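Local coordinates for actin-related protein 8 (Homo sapiens, PDB 4FO0), which binds ATP with low basal ATPase activity, does not polymerise, and serves as a proposed core subunit of the INO80 chromatin-remodelling complex, helping bring INO80 to damaged DNA, at residues A[58-62]-A[309-313]; A[122-126]-A[139-145]; A[154-158]-A[255-259]; A[295-299]-A[345-349]. All coordinates share one frame; numbering follows the deposited sequence.

Contact 1: residues A[58-62]-A[309-313]; sequences DSWLL and CLLLQ. With ATP (adenosine-5'-triphosphate), chain C.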
# COMPACT_ATOMS: atom_id res chain seq x y z
N ASP A 58 -15.64 3.65 -7.45
CA ASP A 58 -14.89 2.44 -7.14
C ASP A 58 -14.94 2.17 -5.64
O ASP A 58 -15.05 3.08 -4.82
CB ASP A 58 -13.43 2.54 -7.61
CG ASP A 58 -13.21 1.89 -8.98
OD1 ASP A 58 -13.88 0.88 -9.29
OD2 ASP A 58 -12.35 2.38 -9.74
N SER A 59 -14.84 0.90 -5.28
CA SER A 59 -14.73 0.56 -3.87
C SER A 59 -13.33 0.95 -3.39
O SER A 59 -12.35 0.86 -4.14
CB SER A 59 -14.95 -0.94 -3.70
OG SER A 59 -15.86 -1.42 -4.68
N TRP A 60 -13.24 1.40 -2.15
CA TRP A 60 -11.95 1.64 -1.52
C TRP A 60 -11.79 0.86 -0.20
O TRP A 60 -11.11 -0.17 -0.16
CB TRP A 60 -11.77 3.13 -1.28
CG TRP A 60 -10.46 3.47 -0.69
CD1 TRP A 60 -9.42 2.62 -0.43
CD2 TRP A 60 -10.04 4.77 -0.26
NE1 TRP A 60 -8.38 3.31 0.14
CE2 TRP A 60 -8.73 4.63 0.26
CE3 TRP A 60 -10.64 6.04 -0.26
CZ2 TRP A 60 -8.02 5.71 0.77
CZ3 TRP A 60 -9.93 7.10 0.24
CH2 TRP A 60 -8.63 6.93 0.75
N LEU A 61 -12.42 1.35 0.86
CA LEU A 61 -12.41 0.63 2.13
C LEU A 61 -13.44 -0.49 2.17
O LEU A 61 -13.42 -1.33 3.06
CB LEU A 61 -12.62 1.56 3.33
CG LEU A 61 -11.66 2.71 3.60
CD1 LEU A 61 -11.83 3.14 5.05
CD2 LEU A 61 -10.20 2.36 3.31
N LEU A 62 -14.37 -0.51 1.22
CA LEU A 62 -15.23 -1.68 1.11
C LEU A 62 -14.71 -2.62 0.03
O LEU A 62 -13.88 -2.23 -0.80
CB LEU A 62 -16.67 -1.30 0.84
CG LEU A 62 -17.45 -0.69 2.00
CD1 LEU A 62 -18.92 -0.74 1.67
CD2 LEU A 62 -17.16 -1.45 3.28
N CYS A 309 -13.55 8.13 4.28
CA CYS A 309 -12.47 7.18 4.13
C CYS A 309 -11.11 7.79 4.41
O CYS A 309 -10.28 7.16 5.06
CB CYS A 309 -12.51 6.54 2.76
SG CYS A 309 -13.83 5.35 2.69
N LEU A 310 -10.89 9.01 3.94
CA LEU A 310 -9.65 9.71 4.26
C LEU A 310 -9.56 9.91 5.77
O LEU A 310 -8.48 9.79 6.36
CB LEU A 310 -9.56 11.05 3.52
CG LEU A 310 -9.44 10.96 2.00
CD1 LEU A 310 -9.53 12.33 1.39
CD2 LEU A 310 -8.13 10.30 1.61
N LEU A 311 -10.69 10.21 6.39
CA LEU A 311 -10.77 10.38 7.84
C LEU A 311 -10.40 9.10 8.58
O LEU A 311 -9.57 9.12 9.49
CB LEU A 311 -12.18 10.81 8.23
CG LEU A 311 -12.38 10.99 9.74
CD1 LEU A 311 -11.53 12.14 10.25
CD2 LEU A 311 -13.85 11.21 10.04
N LEU A 312 -11.02 7.99 8.19
CA LEU A 312 -10.73 6.70 8.80
C LEU A 312 -9.26 6.33 8.65
O LEU A 312 -8.60 5.98 9.64
CB LEU A 312 -11.65 5.62 8.24
CG LEU A 312 -13.14 5.94 8.51
CD1 LEU A 312 -14.10 4.92 7.90
CD2 LEU A 312 -13.39 6.10 10.01
N GLN A 313 -8.71 6.46 7.44
CA GLN A 313 -7.28 6.22 7.27
C GLN A 313 -6.52 7.06 8.27
O GLN A 313 -5.60 6.58 8.94
CB GLN A 313 -6.79 6.54 5.86
CG GLN A 313 -7.35 5.65 4.80
CD GLN A 313 -6.34 4.64 4.29
OE1 GLN A 313 -6.41 3.44 4.61
NE2 GLN A 313 -5.40 5.11 3.47
PG ATP C . -0.53 -1.42 -2.38
O1G ATP C . 0.94 -1.62 -2.12
O2G ATP C . -0.93 -1.37 -3.84
O3G ATP C . -1.46 -2.27 -1.54
PB ATP C . 0.15 1.37 -1.90
O1B ATP C . -0.76 2.49 -2.32
O2B ATP C . 1.51 1.11 -2.53
O3B ATP C . -0.81 0.07 -1.87
PA ATP C . 1.39 2.36 0.47
O1A ATP C . 1.23 3.78 -0.00
O2A ATP C . 2.73 1.68 0.52
O3A ATP C . 0.32 1.46 -0.30
O5' ATP C . 0.76 2.29 1.94
C5' ATP C . -0.53 2.85 2.12
C4' ATP C . -1.03 2.43 3.48
O4' ATP C . -0.10 2.90 4.45
C3' ATP C . -2.37 3.06 3.83
O3' ATP C . -3.26 2.05 4.31
C2' ATP C . -2.05 4.03 4.94
O2' ATP C . -3.10 4.19 5.88
C1' ATP C . -0.85 3.36 5.56
N9 ATP C . -0.12 4.29 6.43
C8 ATP C . 0.54 5.39 6.04
N7 ATP C . 1.09 6.01 7.11
C5 ATP C . 0.79 5.30 8.20
C6 ATP C . 1.05 5.41 9.64
N6 ATP C . 1.79 6.45 10.11
N1 ATP C . 0.54 4.45 10.45
C2 ATP C . -0.19 3.42 9.98
N3 ATP C . -0.48 3.26 8.67
C4 ATP C . -0.02 4.16 7.75
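Trp-60 reaches across to helix 306-319 with the six-membered half of its indole. CG lies anti to the backbone N (chi1 -178°), which swings the ring off the loop and brings CE3 to 3.6 Å from Cys-309 CB. CD2 of Leu-310 approaches the rim of the indole close to its plane, 3.5 Å from Trp-60 CH2. The sulfur of Cys-309 makes an oblique sulfur-aromatic contact, 5.1 Å from the centroid of the six-membered ring of Trp-60. That same SG turns to Leu-61, whose CG sits 3.5 Å from it. One methyl of Leu-61, CD1, reaches the helix, 4.0 Å from Leu-312 CB, while CD2 lies over a face of the neighbouring Trp-60 ring, toward its rim. One turn on from Cys-309, Gln-313 brings CG to 4.1 Å from Trp-60 CZ2 and bends at chi2, so that its amide is carried to the ribose of ATP, beside the O2' and O3' hydroxyls. With Gln-313 cut back to alanine, a gap would probably open between the indole and the sugar, and the ribose hydroxyls would lose the amide beside them. The indole is further fixed by NE1, which donates a hydrogen bond to Asp-255 OD2. The loop 58-62, between strand 38-47 and helix 71-88, thus lies against helix 306-319; helix 280-293 flanks both, with Ser-281 touching Leu-61 and Tyr-288 touching Leu-312, while the Trp-153 ring meets that of Trp-60.

Contact 2: residues A[122-126]-A[139-145]; sequences GNKWT and EALYVNP. With GOL (glycerol), chain I.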
# COMPACT_ATOMS: atom_id res chain seq x y z
N GLY A 122 -12.45 25.14 5.86
CA GLY A 122 -11.25 25.58 5.18
C GLY A 122 -10.87 24.71 3.99
O GLY A 122 -9.87 24.97 3.31
N ASN A 123 -11.66 23.67 3.75
CA ASN A 123 -11.51 22.85 2.55
C ASN A 123 -12.74 22.95 1.70
O ASN A 123 -13.85 23.10 2.21
CB ASN A 123 -11.29 21.38 2.91
CG ASN A 123 -10.00 21.16 3.65
OD1 ASN A 123 -8.99 21.84 3.40
ND2 ASN A 123 -10.04 20.23 4.59
N LYS A 124 -12.55 22.87 0.39
CA LYS A 124 -13.69 22.93 -0.52
C LYS A 124 -13.62 21.89 -1.62
O LYS A 124 -12.58 21.31 -1.90
CB LYS A 124 -13.81 24.33 -1.13
CG LYS A 124 -12.53 24.85 -1.69
CD LYS A 124 -12.59 26.34 -1.82
CE LYS A 124 -12.89 26.98 -0.48
NZ LYS A 124 -13.16 28.44 -0.65
N TRP A 125 -14.77 21.64 -2.24
CA TRP A 125 -14.82 20.75 -3.37
C TRP A 125 -13.94 21.28 -4.48
O TRP A 125 -13.83 22.50 -4.66
CB TRP A 125 -16.23 20.69 -3.88
CG TRP A 125 -17.24 20.26 -2.86
CD1 TRP A 125 -18.36 20.94 -2.49
CD2 TRP A 125 -17.25 19.03 -2.12
NE1 TRP A 125 -19.07 20.21 -1.57
CE2 TRP A 125 -18.41 19.04 -1.32
CE3 TRP A 125 -16.40 17.92 -2.07
CZ2 TRP A 125 -18.73 17.99 -0.46
CZ3 TRP A 125 -16.72 16.88 -1.22
CH2 TRP A 125 -17.88 16.93 -0.43
N THR A 126 -13.31 20.38 -5.21
CA THR A 126 -12.65 20.75 -6.45
C THR A 126 -13.61 21.52 -7.36
O THR A 126 -14.76 21.12 -7.55
CB THR A 126 -12.20 19.49 -7.19
OG1 THR A 126 -11.28 18.77 -6.36
CG2 THR A 126 -11.55 19.84 -8.53
N GLU A 139 -7.17 16.30 -6.65
CA GLU A 139 -8.31 16.99 -7.23
C GLU A 139 -9.47 16.04 -7.47
O GLU A 139 -10.64 16.40 -7.29
CB GLU A 139 -7.93 17.69 -8.53
CG GLU A 139 -7.26 19.02 -8.32
CD GLU A 139 -7.13 19.80 -9.62
OE1 GLU A 139 -6.96 21.04 -9.56
OE2 GLU A 139 -7.21 19.17 -10.70
N ALA A 140 -9.15 14.81 -7.85
CA ALA A 140 -10.18 13.80 -8.06
C ALA A 140 -10.85 13.42 -6.74
O ALA A 140 -12.08 13.30 -6.69
CB ALA A 140 -9.60 12.60 -8.76
N LEU A 141 -10.07 13.27 -5.67
CA LEU A 141 -10.64 12.88 -4.38
C LEU A 141 -11.65 13.91 -3.88
O LEU A 141 -12.58 13.56 -3.16
CB LEU A 141 -9.57 12.70 -3.31
CG LEU A 141 -8.52 11.61 -3.47
CD1 LEU A 141 -7.49 11.74 -2.38
CD2 LEU A 141 -9.15 10.25 -3.43
N TYR A 142 -11.44 15.16 -4.27
CA TYR A 142 -12.23 16.28 -3.75
C TYR A 142 -13.40 16.73 -4.62
O TYR A 142 -13.98 17.79 -4.40
CB TYR A 142 -11.32 17.45 -3.44
CG TYR A 142 -10.72 17.31 -2.08
CD1 TYR A 142 -9.59 16.52 -1.88
CD2 TYR A 142 -11.30 17.92 -0.98
CE1 TYR A 142 -9.05 16.38 -0.63
CE2 TYR A 142 -10.77 17.79 0.27
CZ TYR A 142 -9.64 17.01 0.45
OH TYR A 142 -9.10 16.87 1.70
N VAL A 143 -13.72 15.93 -5.61
CA VAL A 143 -14.91 16.17 -6.39
C VAL A 143 -16.14 15.88 -5.53
O VAL A 143 -16.27 14.79 -4.97
CB VAL A 143 -14.90 15.31 -7.66
CG1 VAL A 143 -16.24 15.35 -8.36
CG2 VAL A 143 -13.77 15.78 -8.58
N ASN A 144 -17.02 16.87 -5.41
CA ASN A 144 -18.31 16.69 -4.76
C ASN A 144 -18.97 15.42 -5.29
O ASN A 144 -19.07 15.23 -6.50
CB ASN A 144 -19.18 17.92 -5.04
CG ASN A 144 -20.51 17.88 -4.30
OD1 ASN A 144 -21.08 16.83 -4.03
ND2 ASN A 144 -21.02 19.06 -3.98
N PRO A 145 -19.37 14.52 -4.39
CA PRO A 145 -19.97 13.23 -4.74
C PRO A 145 -21.24 13.40 -5.57
O PRO A 145 -21.66 12.47 -6.26
CB PRO A 145 -20.33 12.62 -3.39
CG PRO A 145 -19.56 13.38 -2.40
CD PRO A 145 -19.27 14.72 -2.93
C1 GOL I . -19.19 21.12 -7.12
O1 GOL I . -19.77 20.99 -5.84
C2 GOL I . -18.76 22.56 -7.38
O2 GOL I . -17.61 22.87 -6.60
C3 GOL I . -18.47 22.70 -8.88
O3 GOL I . -17.69 23.84 -9.17
O HOH W 1 -16.70 19.10 -7.24
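The short helix 138-141, probably the counterpart of the small helix in subdomain 2 of actin, has its C-terminal end met by Thr-126 from the loop 122-126. OG1 of Thr-126 donates to Glu-139 O at 2.6 Å, in the carbonyl plane and on a lone pair; with chi1 at -60° the hydroxyl lies beside the backbone N, which donates to Tyr-142 O at 2.8 Å from well above that carbonyl's plane. One residue thus serves a last-turn carbonyl and that of the first residue past the helix. Trp-125 lays one indole face on the chain that leaves the helix. Asn-144 CB makes a CH-pi contact 3.7 Å from the five-membered ring centroid of Trp-125, with its amide stacked at 29° to the ring, and Pro-145 CD does the same over the six-membered ring at 4.0 Å from the centroid. The indole NE1 bonds to Asp-340 OD2, whereas Asn-144 gives ND2 to O1 of a glycerol, probably from the crystallisation liquor, and takes Leu-146 N on OD1. A water joins Thr-126 O to Asn-144 N. Nearby, Ala-140 and Leu-141 pack on strand 38-47, Thr-126 and Val-143 on Leu-135 of strand 134-136, and Trp-125 on Pro-339.

Contact 3: residues A[154-158]-A[255-259]; sequences PIRRG and DQKTS. With ATP (adenosine-5'-triphosphate), chain C.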
# COMPACT_ATOMS: atom_id res chain seq x y z
N PRO A 154 -7.48 2.84 -10.89
CA PRO A 154 -6.98 1.89 -11.90
C PRO A 154 -6.33 0.67 -11.28
O PRO A 154 -6.15 -0.34 -11.95
CB PRO A 154 -5.94 2.71 -12.65
CG PRO A 154 -6.34 4.12 -12.44
CD PRO A 154 -6.89 4.18 -11.05
N ILE A 155 -5.96 0.76 -10.01
CA ILE A 155 -5.35 -0.38 -9.35
C ILE A 155 -6.04 -0.69 -8.03
O ILE A 155 -6.32 0.21 -7.24
CB ILE A 155 -3.84 -0.14 -9.16
CG1 ILE A 155 -3.20 0.14 -10.52
CG2 ILE A 155 -3.19 -1.34 -8.46
CD1 ILE A 155 -1.73 0.35 -10.45
N ARG A 156 -6.33 -1.97 -7.83
CA ARG A 156 -6.97 -2.45 -6.61
C ARG A 156 -6.25 -3.70 -6.17
O ARG A 156 -5.95 -4.57 -7.00
CB ARG A 156 -8.46 -2.80 -6.84
CG ARG A 156 -9.35 -1.64 -7.31
CD ARG A 156 -9.70 -0.66 -6.19
NE ARG A 156 -8.56 0.20 -5.87
CZ ARG A 156 -8.55 1.13 -4.92
NH1 ARG A 156 -9.62 1.34 -4.17
NH2 ARG A 156 -7.45 1.85 -4.72
N ARG A 157 -5.95 -3.80 -4.88
CA ARG A 157 -5.28 -4.98 -4.36
C ARG A 157 -4.05 -5.33 -5.20
O ARG A 157 -3.76 -6.51 -5.42
CB ARG A 157 -6.25 -6.16 -4.29
CG ARG A 157 -7.02 -6.21 -2.97
CD ARG A 157 -8.08 -7.31 -2.98
NE ARG A 157 -9.39 -6.82 -3.42
CZ ARG A 157 -10.05 -5.81 -2.84
NH1 ARG A 157 -9.52 -5.17 -1.79
NH2 ARG A 157 -11.23 -5.45 -3.32
N GLY A 158 -3.37 -4.29 -5.68
CA GLY A 158 -2.10 -4.44 -6.38
C GLY A 158 -2.19 -5.02 -7.77
O GLY A 158 -1.16 -5.37 -8.37
N ASP A 255 -1.54 -0.50 1.01
CA ASP A 255 -2.87 -0.16 1.46
C ASP A 255 -3.81 -1.32 1.24
O ASP A 255 -4.77 -1.49 1.97
CB ASP A 255 -3.38 1.10 0.76
CG ASP A 255 -4.73 1.54 1.29
OD1 ASP A 255 -4.88 1.70 2.52
OD2 ASP A 255 -5.65 1.70 0.47
N GLN A 256 -3.54 -2.14 0.23
CA GLN A 256 -4.47 -3.21 -0.12
C GLN A 256 -3.87 -4.59 -0.33
O GLN A 256 -4.58 -5.58 -0.27
CB GLN A 256 -5.26 -2.80 -1.35
CG GLN A 256 -6.31 -1.79 -0.99
CD GLN A 256 -6.80 -1.04 -2.16
OE1 GLN A 256 -6.96 -1.60 -3.25
NE2 GLN A 256 -7.01 0.25 -1.97
N LYS A 257 -2.57 -4.66 -0.59
CA LYS A 257 -1.94 -5.95 -0.80
C LYS A 257 -0.73 -6.05 0.08
O LYS A 257 -0.12 -5.03 0.40
CB LYS A 257 -1.55 -6.16 -2.27
CG LYS A 257 -0.40 -5.31 -2.74
CD LYS A 257 0.94 -6.02 -2.53
CE LYS A 257 2.10 -5.05 -2.66
NZ LYS A 257 2.09 -4.01 -1.58
N THR A 258 -0.41 -7.27 0.49
CA THR A 258 0.81 -7.53 1.25
C THR A 258 1.66 -8.57 0.54
O THR A 258 1.18 -9.67 0.28
CB THR A 258 0.48 -8.08 2.62
OG1 THR A 258 -0.22 -7.08 3.36
CG2 THR A 258 1.76 -8.48 3.35
N SER A 259 2.91 -8.22 0.22
CA SER A 259 3.82 -9.14 -0.43
C SER A 259 4.82 -9.67 0.56
O SER A 259 5.32 -8.93 1.41
CB SER A 259 4.60 -8.45 -1.55
OG SER A 259 3.78 -8.08 -2.63
PG ATP C . -0.53 -1.42 -2.38
O1G ATP C . 0.94 -1.62 -2.12
O2G ATP C . -0.93 -1.37 -3.84
O3G ATP C . -1.46 -2.27 -1.54
PB ATP C . 0.15 1.37 -1.90
O1B ATP C . -0.76 2.49 -2.32
O2B ATP C . 1.51 1.11 -2.53
O3B ATP C . -0.81 0.07 -1.87
PA ATP C . 1.39 2.36 0.47
O1A ATP C . 1.23 3.78 -0.00
O2A ATP C . 2.73 1.68 0.52
O3A ATP C . 0.32 1.46 -0.30
O5' ATP C . 0.76 2.29 1.94
C5' ATP C . -0.53 2.85 2.12
C4' ATP C . -1.03 2.43 3.48
O4' ATP C . -0.10 2.90 4.45
C3' ATP C . -2.37 3.06 3.83
O3' ATP C . -3.26 2.05 4.31
C2' ATP C . -2.05 4.03 4.94
O2' ATP C . -3.10 4.19 5.88
C1' ATP C . -0.85 3.36 5.56
N9 ATP C . -0.12 4.29 6.43
C8 ATP C . 0.54 5.39 6.04
N7 ATP C . 1.09 6.01 7.11
C5 ATP C . 0.79 5.30 8.20
C6 ATP C . 1.05 5.41 9.64
N6 ATP C . 1.79 6.45 10.11
N1 ATP C . 0.54 4.45 10.45
C2 ATP C . -0.19 3.42 9.98
N3 ATP C . -0.48 3.26 8.67
C4 ATP C . -0.02 4.16 7.75
O HOH W 2 -7.12 -4.98 0.55
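Gln-256 pushes its side chain into the bend at Arg-156 and Arg-157. Its chain runs extended past CG (chi2 161°), and OE1 receives the Arg-157 backbone N at 2.9 Å in a nearly straight bond (169°). NE2 is turned the other way, donating to Asp-255 OD2 at 3.1 Å, and the two bonds fix the rotation of the amide. That amide stands at 90° to the guanidinium of Arg-156; NE2 lies over one face toward the rim, with 3.2 Å between Gln-256 NE2 and Arg-156 NH2, two donors in contact without a bond. The guanidinium curls back on its own strand, NE donating to Ile-155 O at 2.6 Å, and further bonds run from NH1 to Ser-59 O and from NH2 to Ser-24 O. If Arg-156 were replaced by alanine, these three carbonyls would probably be left without their donor and the Gln-256 amide without the flat group beneath it. Residues 255-257 belong to the second phosphate-binding loop of the actin ATPase fold, and 154-158 probably matches the loop that carries the methylated histidine in actin. O3G of ATP is gripped by two backbone amides, Gln-256 N at 2.7 Å and Lys-257 N at 2.8 Å. Lys-257 sets CB against Arg-157 O, then bends away to place NZ 2.7 Å from ATP O1G. Arg-157 packs CG alongside Gln-256 O, which also accepts a water.

Contact 4: residues A[295-299]-A[345-349]; sequences GFPYR and LYQFR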
# COMPACT_ATOMS: atom_id res chain seq x y z
N GLY A 295 -18.91 3.62 20.51
CA GLY A 295 -19.67 4.86 20.42
C GLY A 295 -19.01 6.02 19.67
O GLY A 295 -19.11 7.18 20.08
N PHE A 296 -18.33 5.70 18.58
CA PHE A 296 -17.70 6.68 17.70
C PHE A 296 -18.63 7.87 17.42
O PHE A 296 -19.70 7.71 16.83
CB PHE A 296 -17.36 5.99 16.39
CG PHE A 296 -16.57 6.82 15.45
CD1 PHE A 296 -15.35 7.37 15.84
CD2 PHE A 296 -17.03 7.04 14.15
CE1 PHE A 296 -14.61 8.14 14.95
CE2 PHE A 296 -16.30 7.80 13.26
CZ PHE A 296 -15.08 8.35 13.66
N PRO A 297 -18.20 9.07 17.82
CA PRO A 297 -19.13 10.20 17.90
C PRO A 297 -19.54 10.74 16.54
O PRO A 297 -20.56 11.42 16.44
CB PRO A 297 -18.35 11.25 18.70
CG PRO A 297 -16.95 10.69 18.89
CD PRO A 297 -16.81 9.50 18.01
N TYR A 298 -18.77 10.46 15.49
CA TYR A 298 -19.15 10.88 14.15
C TYR A 298 -20.13 9.86 13.55
O TYR A 298 -19.74 8.94 12.84
CB TYR A 298 -17.92 11.08 13.27
CG TYR A 298 -18.21 11.45 11.83
CD1 TYR A 298 -19.36 12.16 11.49
CD2 TYR A 298 -17.34 11.08 10.81
CE1 TYR A 298 -19.63 12.49 10.17
CE2 TYR A 298 -17.60 11.41 9.49
CZ TYR A 298 -18.74 12.12 9.18
OH TYR A 298 -19.00 12.45 7.87
N ARG A 299 -21.39 10.04 13.75
CA ARG A 299 -22.31 9.00 13.50
C ARG A 299 -22.77 8.91 12.09
O ARG A 299 -23.36 7.96 11.72
CB ARG A 299 -23.51 9.16 14.39
CG ARG A 299 -23.28 8.74 15.81
CD ARG A 299 -23.68 9.85 16.74
NE ARG A 299 -23.04 9.73 18.03
CZ ARG A 299 -22.84 10.76 18.86
NH1 ARG A 299 -23.21 11.97 18.51
NH2 ARG A 299 -22.24 10.57 20.02
N LEU A 345 -14.18 19.67 16.09
CA LEU A 345 -13.28 18.99 17.01
C LEU A 345 -14.06 18.06 17.93
O LEU A 345 -14.99 18.49 18.60
CB LEU A 345 -12.52 19.99 17.86
CG LEU A 345 -11.62 19.32 18.88
CD1 LEU A 345 -10.42 18.73 18.16
CD2 LEU A 345 -11.20 20.31 19.93
N TYR A 346 -13.67 16.78 17.93
CA TYR A 346 -14.34 15.73 18.70
C TYR A 346 -13.47 15.21 19.85
O TYR A 346 -12.30 14.86 19.66
CB TYR A 346 -14.64 14.55 17.79
CG TYR A 346 -15.84 14.72 16.89
CD1 TYR A 346 -17.10 14.28 17.29
CD2 TYR A 346 -15.70 15.26 15.62
CE1 TYR A 346 -18.19 14.41 16.46
CE2 TYR A 346 -16.81 15.40 14.78
CZ TYR A 346 -18.05 14.98 15.21
OH TYR A 346 -19.15 15.10 14.40
N GLN A 347 -14.07 15.13 21.04
CA GLN A 347 -13.49 14.36 22.14
C GLN A 347 -13.96 12.92 22.04
O GLN A 347 -15.14 12.65 21.77
CB GLN A 347 -13.94 14.89 23.50
CG GLN A 347 -13.72 16.36 23.72
CD GLN A 347 -12.28 16.75 23.53
OE1 GLN A 347 -11.37 16.15 24.11
NE2 GLN A 347 -12.05 17.76 22.70
N PHE A 348 -13.06 11.97 22.25
CA PHE A 348 -13.57 10.66 22.64
C PHE A 348 -12.58 9.71 23.25
O PHE A 348 -11.37 9.93 23.21
CB PHE A 348 -14.41 10.00 21.56
CG PHE A 348 -13.64 9.16 20.62
CD1 PHE A 348 -14.19 7.98 20.13
CD2 PHE A 348 -12.39 9.57 20.17
CE1 PHE A 348 -13.50 7.19 19.24
CE2 PHE A 348 -11.68 8.78 19.28
CZ PHE A 348 -12.24 7.60 18.81
N ARG A 349 -13.14 8.67 23.85
CA ARG A 349 -12.35 7.77 24.67
C ARG A 349 -12.12 6.43 23.96
O ARG A 349 -13.07 5.82 23.48
CB ARG A 349 -13.06 7.56 25.99
CG ARG A 349 -12.16 7.31 27.14
CD ARG A 349 -12.96 7.39 28.41
NE ARG A 349 -12.77 8.69 29.06
CZ ARG A 349 -13.46 9.09 30.11
NH1 ARG A 349 -14.39 8.30 30.62
NH2 ARG A 349 -13.22 10.28 30.65
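Tyr-298, which meets Tyr-346 across the contact, has its hydroxyl held by two partners: OD1 of Asp-308 and a glycerol that probably came from the crystallisation liquor. The ring is steered there by chi1 177°, and its CD1 passes 4.1 Å from Tyr-346 OH. The rest is mainly apolar packing, centred on Pro-297. The pyrrolidine wedges between two aromatic rings of the strand: CB comes to 3.6 Å from Tyr-346 CD1, and CD to 3.7 Å from Phe-348 CD1. Segment 295-299 is the turn that leaves helix 280-293, where Gly-295, with positive phi, is the C-prime residue of a Schellman motif and Phe-296 N returns to Met-291 O; Tyr-298 then centres an inverse gamma turn. Strand 343-350 is the middle strand of a three-stranded antiparallel sheet, in a region consistent with subdomain 4 of the actin fold. Phe-296 points its edge toward the face of Phe-348 in an offset edge-to-face pair, the planes at 68° and the centroids of the two rings 6.0 Å apart; the nearest atoms are Phe-296 CD1 and Phe-348 CE1 at 3.9 Å. Phe-348 reaches this place with chi1 90°, its CG between the backbone N and the carbonyl carbon. Met-291 touches both phenylalanines, Leu-315 backs Phe-296, and Phe-319 backs Phe-348. On the strand's next-door neighbour, Phe-334 meets the Tyr-346 ring with the planes almost parallel.

Contacts 1 and 3 share the ATP site. Their centres lie 13 Å apart, and Asp-255 and Arg-156 tie the loop 58-62 to the segments of contact 3. Contact 1 reaches the ribose; contact 3 holds the phosphates and, through Asp-255, the ribose as well. Contact 1 also joins the other two: Leu-310 CD2 packs 4.3 Å from Leu-141 CD1 of contact 2, and Leu-311 CD2 lies 3.6 Å from Tyr-298 CD2 of contact 4. Contacts 2 and 4 are away from the ATP site, and each has its centre 24 Å or more from that of contact 3. In sequence, contacts 2 and 3 are nested within the loop closed by contact 1, whereas contact 4 crosses it.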